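Local coordinates for HmuY protein (Prevotella intermedia, PDB 6R2H), which probably binds heme as a HmuY-family hemophore-like protein, taking part in the heme acquisition of this bacterium, at residues Glu90-Leu93 / Asn94-Asn97. Numbering follows the deposited sequence.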
loop_
_atom_site.group_PDB
_atom_site.type_symbol
_atom_site.label_atom_id
_atom_site.label_comp_id
_atom_site.label_asym_id
_atom_site.label_seq_id
_atom_site.Cartn_x
_atom_site.Cartn_y
_atom_site.Cartn_z
ATOM N N GLU A 90 8.500 11.081 -14.616
ATOM C CA GLU A 90 9.831 10.508 -14.748
ATOM C C GLU A 90 9.752 8.992 -14.577
ATOM O O GLU A 90 9.019 8.501 -13.724
ATOM C CB GLU A 90 10.760 11.134 -13.706
ATOM C CG GLU A 90 12.213 10.742 -13.853
ATOM C CD GLU A 90 12.776 11.129 -15.204
ATOM O OE1 GLU A 90 12.982 12.345 -15.424
ATOM O OE2 GLU A 90 12.982 10.209 -16.034
ATOM N N THR A 91 10.552 8.259 -15.360
ATOM C CA THR A 91 10.585 6.809 -15.258
ATOM C C THR A 91 11.999 6.322 -14.940
ATOM O O THR A 91 12.191 5.138 -14.657
ATOM C CB THR A 91 9.989 6.117 -16.495
ATOM O OG1 THR A 91 10.490 6.741 -17.674
ATOM C CG2 THR A 91 8.477 6.125 -16.555
ATOM N N ASP A 92 12.973 7.240 -14.959
ATOM C CA ASP A 92 14.348 6.890 -14.660
ATOM C C ASP A 92 14.710 7.477 -13.298
ATOM O O ASP A 92 14.785 8.695 -13.141
ATOM C CB ASP A 92 15.270 7.360 -15.791
ATOM C CG ASP A 92 16.726 6.939 -15.684
ATOM O OD1 ASP A 92 17.181 6.597 -14.566
ATOM O OD2 ASP A 92 17.408 6.979 -16.728
ATOM N N LEU A 93 14.949 6.603 -12.317
ATOM C CA LEU A 93 15.236 7.062 -10.967
ATOM C C LEU A 93 16.604 7.751 -10.906
ATOM O O LEU A 93 16.875 8.517 -9.979
ATOM C CB LEU A 93 15.161 5.865 -10.012
ATOM C CG LEU A 93 15.388 6.170 -8.532
ATOM C CD1 LEU A 93 14.389 7.189 -8.008
ATOM C CD2 LEU A 93 15.297 4.893 -7.712
ATOM N N ASN A 94 17.458 7.503 -11.903
ATOM C CA ASN A 94 18.777 8.112 -11.894
ATOM C C ASN A 94 18.714 9.529 -12.443
ATOM O O ASN A 94 19.681 10.276 -12.326
ATOM C CB ASN A 94 19.800 7.308 -12.688
ATOM C CG ASN A 94 20.152 6.019 -11.996
ATOM O OD1 ASN A 94 20.012 4.956 -12.589
ATOM N ND2 ASN A 94 20.585 6.115 -10.748
ATOM N N LYS A 95 17.579 9.887 -13.048
ATOM C CA LYS A 95 17.475 11.190 -13.676
ATOM C C LYS A 95 16.721 12.156 -12.762
ATOM O O LYS A 95 16.240 13.184 -13.238
ATOM C CB LYS A 95 16.843 11.071 -15.065
ATOM C CG LYS A 95 17.811 10.817 -16.215
ATOM C CD LYS A 95 17.173 10.886 -17.607
ATOM C CE LYS A 95 16.780 12.286 -18.048
ATOM N NZ LYS A 95 16.290 12.332 -19.451
ATOM N N ILE A 96 16.619 11.833 -11.461
ATOM C CA ILE A 96 15.890 12.702 -10.541
ATOM C C ILE A 96 16.422 12.560 -9.116
ATOM O O ILE A 96 16.626 11.442 -8.641
ATOM C CB ILE A 96 14.369 12.448 -10.636
ATOM C CG1 ILE A 96 13.589 13.423 -9.750
ATOM C CG2 ILE A 96 14.027 10.986 -10.353
ATOM C CD1 ILE A 96 12.144 13.596 -10.151
ATOM N N ASN A 97 16.602 13.700 -8.426
ATOM C CA ASN A 97 17.252 13.715 -7.121
ATOM C C ASN A 97 16.586 14.684 -6.151
ATOM O O ASN A 97 17.050 14.846 -5.029
ATOM C CB ASN A 97 18.741 14.049 -7.222
ATOM C CG ASN A 97 19.581 12.829 -7.519
ATOM O OD1 ASN A 97 19.845 12.017 -6.625
ATOM N ND2 ASN A 97 19.992 12.693 -8.772
#
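Asp-92 holds the backbone N-H groups of Asn-94 and Lys-95, and so illustrates how a single aspartate can start a turn. Asp-92 O accepts from Lys-95 N at 3.0 Å, while its carboxylate OD1 takes Asn-94 N at 2.8 Å, on the anti side and 31° out of the carboxylate plane. Swinging CG beside its own carbonyl carbon (chi1 -174°) brings OD1 within range of that amide. The pair makes an Asx turn laid over a type I beta turn of residues 92-95, within the surface loop that leaves strand 83-87 and leads to strand 105-106. Two residues earlier, Glu-90 does related work: bent at chi2 (59°), it returns OE2 to Thr-91 N and Asp-92 N, both at 3.2 Å. Van der Waals contacts join the two sides of the bend: Glu-90 CG lies 3.9 Å from Ile-96 CG2, and Glu-90 CD 4.1 Å from Lys-95 CB. Beneath the turn, Leu-93 and Ile-96 both pack on Leu-167 of strand 165-174. The carbonyl oxygens of these two residues, Leu-93 O and Ile-96 O, approach to 3.2 Å, and Lys-188 NZ donates to both.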